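Local coordinates for RagA protein (Porphyromonas gingivalis, PDB 6SLN) that probably imports peptides across the outer membrane as a TonB-dependent receptor whose beta-barrel is filled by a plug domain, at residues 238-242 against 243-247; 784-787 against 788-791. One frame throughout, in Å; residues are numbered along the deposited sequence.

Interaction 1: 238-242 against 243-247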
loop_
_atom_site.group_PDB
_atom_site.type_symbol
_atom_site.label_atom_id
_atom_site.label_comp_id
_atom_site.label_asym_id
_atom_site.label_seq_id
_atom_site.Cartn_x
_atom_site.Cartn_y
_atom_site.Cartn_z
ATOM N N ASN A 238 47.647 -10.601 5.472
ATOM C CA ASN A 238 48.472 -9.763 6.327
ATOM C C ASN A 238 47.785 -9.347 7.623
ATOM O O ASN A 238 48.368 -8.557 8.380
ATOM C CB ASN A 238 48.878 -8.509 5.554
ATOM C CG ASN A 238 47.702 -7.927 4.749
ATOM O OD1 ASN A 238 47.442 -8.347 3.614
ATOM N ND2 ASN A 238 46.971 -6.988 5.353
ATOM N N MET A 239 46.566 -9.827 7.889
ATOM C CA MET A 239 45.880 -9.393 9.099
ATOM C C MET A 239 46.395 -10.161 10.325
ATOM O O MET A 239 46.867 -11.301 10.237
ATOM C CB MET A 239 44.351 -9.551 8.967
ATOM C CG MET A 239 43.680 -8.702 7.855
ATOM S SD MET A 239 43.899 -6.910 8.009
ATOM C CE MET A 239 43.079 -6.631 9.586
ATOM N N MET A 240 46.309 -9.495 11.476
ATOM C CA MET A 240 46.719 -10.093 12.731
ATOM C C MET A 240 45.912 -11.354 13.008
ATOM O O MET A 240 44.733 -11.465 12.658
ATOM C CB MET A 240 46.532 -9.110 13.889
ATOM C CG MET A 240 47.633 -8.079 14.086
ATOM S SD MET A 240 47.126 -6.930 15.380
ATOM C CE MET A 240 48.477 -5.763 15.376
ATOM N N THR A 241 46.573 -12.313 13.637
ATOM C CA THR A 241 45.907 -13.493 14.154
ATOM C C THR A 241 45.176 -13.138 15.446
ATOM O O THR A 241 45.181 -11.986 15.896
ATOM C CB THR A 241 46.915 -14.609 14.384
ATOM O OG1 THR A 241 47.894 -14.153 15.322
ATOM C CG2 THR A 241 47.591 -14.996 13.077
ATOM N N GLY A 242 44.528 -14.138 16.044
ATOM C CA GLY A 242 43.861 -13.932 17.307
ATOM C C GLY A 242 44.880 -13.555 18.359
ATOM O O GLY A 242 44.752 -12.514 19.018
ATOM N N ASP A 243 45.908 -14.397 18.518
ATOM C CA ASP A 243 46.900 -14.156 19.561
ATOM C C ASP A 243 47.533 -12.792 19.380
ATOM O O ASP A 243 47.606 -11.994 20.322
ATOM C CB ASP A 243 47.980 -15.244 19.560
ATOM C CG ASP A 243 47.487 -16.566 20.122
ATOM O OD1 ASP A 243 46.466 -16.572 20.844
ATOM O OD2 ASP A 243 48.113 -17.607 19.817
ATOM N N GLU A 244 47.969 -12.500 18.155
ATOM C CA GLU A 244 48.667 -11.251 17.882
ATOM C C GLU A 244 47.811 -10.045 18.245
ATOM O O GLU A 244 48.288 -9.118 18.913
ATOM C CB GLU A 244 49.083 -11.205 16.419
ATOM C CG GLU A 244 50.176 -12.158 16.104
ATOM C CD GLU A 244 50.504 -12.186 14.643
ATOM O OE1 GLU A 244 49.588 -11.960 13.813
ATOM O OE2 GLU A 244 51.682 -12.451 14.331
ATOM N N LEU A 245 46.545 -10.038 17.805
ATOM C CA LEU A 245 45.654 -8.933 18.148
ATOM C C LEU A 245 45.519 -8.789 19.656
ATOM O O LEU A 245 45.644 -7.682 20.192
ATOM C CB LEU A 245 44.276 -9.128 17.515
ATOM C CG LEU A 245 43.273 -8.072 17.989
ATOM C CD1 LEU A 245 43.809 -6.681 17.651
ATOM C CD2 LEU A 245 41.916 -8.301 17.381
ATOM N N LEU A 246 45.271 -9.901 20.363
ATOM C CA LEU A 246 45.100 -9.820 21.811
ATOM C C LEU A 246 46.358 -9.293 22.493
ATOM O O LEU A 246 46.282 -8.446 23.388
ATOM C CB LEU A 246 44.707 -11.178 22.383
ATOM C CG LEU A 246 44.663 -11.271 23.915
ATOM C CD1 LEU A 246 43.741 -10.212 24.479
ATOM C CD2 LEU A 246 44.200 -12.655 24.358
ATOM N N ASP A 247 47.527 -9.764 22.079
ATOM C CA ASP A 247 48.748 -9.223 22.665
ATOM C C ASP A 247 48.879 -7.744 22.356
ATOM O O ASP A 247 49.254 -6.948 23.225
ATOM C CB ASP A 247 49.970 -9.976 22.150
ATOM C CG ASP A 247 51.175 -9.778 23.032
ATOM O OD1 ASP A 247 51.037 -9.939 24.270
ATOM O OD2 ASP A 247 52.254 -9.456 22.482
#

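Interaction 2: 784-787 against 788-791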
loop_
_atom_site.group_PDB
_atom_site.type_symbol
_atom_site.label_atom_id
_atom_site.label_comp_id
_atom_site.label_asym_id
_atom_site.label_seq_id
_atom_site.Cartn_x
_atom_site.Cartn_y
_atom_site.Cartn_z
ATOM N N ILE A 784 38.829 17.395 -5.718
ATOM C CA ILE A 784 38.690 18.831 -5.933
ATOM C C ILE A 784 38.328 19.097 -7.385
ATOM O O ILE A 784 38.779 18.399 -8.305
ATOM C CB ILE A 784 39.968 19.603 -5.549
ATOM C CG1 ILE A 784 39.686 21.106 -5.453
ATOM C CG2 ILE A 784 41.050 19.372 -6.574
ATOM C CD1 ILE A 784 40.870 21.925 -5.041
ATOM N N TRP A 785 37.464 20.088 -7.569
ATOM C CA TRP A 785 37.268 20.758 -8.840
ATOM C C TRP A 785 38.203 21.968 -8.891
ATOM O O TRP A 785 38.169 22.816 -7.992
ATOM C CB TRP A 785 35.811 21.180 -8.973
ATOM C CG TRP A 785 34.826 20.032 -9.026
ATOM C CD1 TRP A 785 35.066 18.752 -9.450
ATOM C CD2 TRP A 785 33.437 20.078 -8.665
ATOM N NE1 TRP A 785 33.914 18.005 -9.367
ATOM C CE2 TRP A 785 32.902 18.801 -8.890
ATOM C CE3 TRP A 785 32.597 21.078 -8.173
ATOM C CZ2 TRP A 785 31.564 18.502 -8.644
ATOM C CZ3 TRP A 785 31.267 20.767 -7.918
ATOM C CH2 TRP A 785 30.768 19.499 -8.157
ATOM N N GLU A 786 39.061 22.037 -9.913
ATOM C CA GLU A 786 39.964 23.174 -10.077
ATOM C C GLU A 786 40.106 23.523 -11.555
ATOM O O GLU A 786 40.426 22.658 -12.376
ATOM C CB GLU A 786 41.337 22.887 -9.465
ATOM C CG GLU A 786 42.261 24.086 -9.484
ATOM C CD GLU A 786 43.488 23.875 -8.633
ATOM O OE1 GLU A 786 43.561 22.826 -7.980
ATOM O OE2 GLU A 786 44.380 24.753 -8.614
ATOM N N ILE A 787 39.912 24.802 -11.882
ATOM C CA ILE A 787 39.638 25.203 -13.264
ATOM C C ILE A 787 40.740 24.790 -14.235
ATOM O O ILE A 787 40.479 24.573 -15.419
ATOM C CB ILE A 787 39.361 26.722 -13.318
ATOM C CG1 ILE A 787 37.876 26.977 -13.044
ATOM C CG2 ILE A 787 39.791 27.347 -14.659
ATOM C CD1 ILE A 787 37.461 28.391 -13.237
ATOM N N GLY A 788 41.968 24.664 -13.788
ATOM C CA GLY A 788 42.868 24.260 -14.847
ATOM C C GLY A 788 43.007 22.771 -15.124
ATOM O O GLY A 788 43.894 22.387 -15.898
ATOM N N TYR A 789 42.187 21.910 -14.530
ATOM C CA TYR A 789 42.580 20.521 -14.354
ATOM C C TYR A 789 41.381 19.583 -14.434
ATOM O O TYR A 789 40.234 20.016 -14.290
ATOM C CB TYR A 789 43.274 20.333 -12.997
ATOM C CG TYR A 789 44.411 21.291 -12.730
ATOM C CD1 TYR A 789 44.200 22.474 -12.024
ATOM C CD2 TYR A 789 45.703 21.011 -13.177
ATOM C CE1 TYR A 789 45.240 23.347 -11.773
ATOM C CE2 TYR A 789 46.750 21.875 -12.926
ATOM C CZ TYR A 789 46.518 23.041 -12.225
ATOM O OH TYR A 789 47.560 23.910 -11.974
ATOM N N PRO A 790 41.624 18.294 -14.642
ATOM C CA PRO A 790 40.565 17.301 -14.408
ATOM C C PRO A 790 40.202 17.221 -12.936
ATOM O O PRO A 790 40.948 17.660 -12.054
ATOM C CB PRO A 790 41.187 15.984 -14.888
ATOM C CG PRO A 790 42.667 16.223 -14.799
ATOM C CD PRO A 790 42.852 17.674 -15.162
ATOM N N ASN A 791 38.999 16.695 -12.691
ATOM C CA ASN A 791 38.606 16.253 -11.358
ATOM C C ASN A 791 39.748 15.449 -10.761
ATOM O O ASN A 791 40.127 14.402 -11.299
ATOM C CB ASN A 791 37.340 15.397 -11.466
ATOM C CG ASN A 791 36.687 15.122 -10.124
ATOM O OD1 ASN A 791 37.070 15.703 -9.105
ATOM N ND2 ASN A 791 35.697 14.236 -10.116
#

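Interaction 1: 238-242 against 243-247
T241 and E244 form a capping box at the start of helix 242-252, with T241 as the N-cap residue. D243, the first residue beyond G242, is exposed and takes no part in the box. E244 carries the polar side-chain bonds of the box. Its backbone N donates to T241 OG1 at 3.3 Å, and its side chain answers in the other direction, since OE1 accepts from T241 N at 3.0 Å. That return bond is almost straight, at 174° about the hydrogen, and arrives on the anti side of the carboxylate, 20° out of its plane. The T241 hydroxyl stands between its own backbone N and carbonyl carbon (chi1 59°), which turns OG1 toward the E244 amide; a weak bond of 3.2 Å also joins OG1 to E244 OE1. The same OE1 has a salt bridge to K892, so backbone, hydroxyl and ammonium converge on one carboxylate oxygen. L245 then closes the first helical turn through its N and T241 O, while its CD1 lies 4.0 Å from M240 SD, the sulfur of a chain that runs extended beyond CG. L246 directs its side chain onto helix 261-276, and its N donates to G242 O at 3.0 Å.

Interaction 2: 784-787 against 788-791
Y789 N donates to E786 O at 2.9 Å, closing a type I beta turn in the hairpin that joins strand 783-786 to strand 792-802. The N-H...O angle of 137° makes this a bent bond. The packed and the open parts of the hairpin lie at different levels. At its base, I784, W785, P790 and N791 are all buried. Here N791 CG comes within 4.0 Å of W785 CD1, at the pyrrole part of the indole, and the CA atoms of W785 and N791 are 5.3 Å apart. The W785 side chain also touches L152, I766, L769 and L778, and P790 sits against R763 and Q764 of strand 752-764. The backbone is held there as well, with I784 bonded to S792 and N791 N to Q764 OE1. N791 also packs against a polar side chain of the bound peptide, which places this level of the hairpin beside the ligand. Around the turn the hairpin is more open to solvent. G788 is exposed, and E786, I787 and Y789 are only partly covered. E786 CG stands anti to its own amide N (chi1 -174°), and the extended chain beyond it runs alongside the tyrosine, pointing the same way. The carboxylate and phenol planes are 69° apart. R835 serves both residues, making a cation-pi contact with the Y789 ring and a long, weak ion pair with E786 OE1. Contact between the two side chains themselves runs along the CD1-CE1 bond of the ring, approached obliquely, with E786 CG 3.6 Å from Y789 CD1 and E786 OE2 3.6 Å from Y789 CE1.

Overall arrangement
Interactions 1 and 2 share no secondary-structure element: their centres are 43 Å apart and their nearest atoms about 28 Å. Both are local and partly buried, each lying where one element of structure ends or begins. Interaction 1, about 36 Å from the centre of the chain, starts a helix with reciprocal backbone and side-chain bonds, and E244 also pairs with K892. Interaction 2, about 24 Å from that centre, turns the chain from one strand to the next, its turn closed by a backbone bond; one end is buried beside the peptide and the other more open. Thus 238-247 relies on polar capping, whereas in 784-791 the pairs E786 with Y789 and W785 with N791 show mostly non-bonded side-chain contact across the hairpin, with polar partners lying outside.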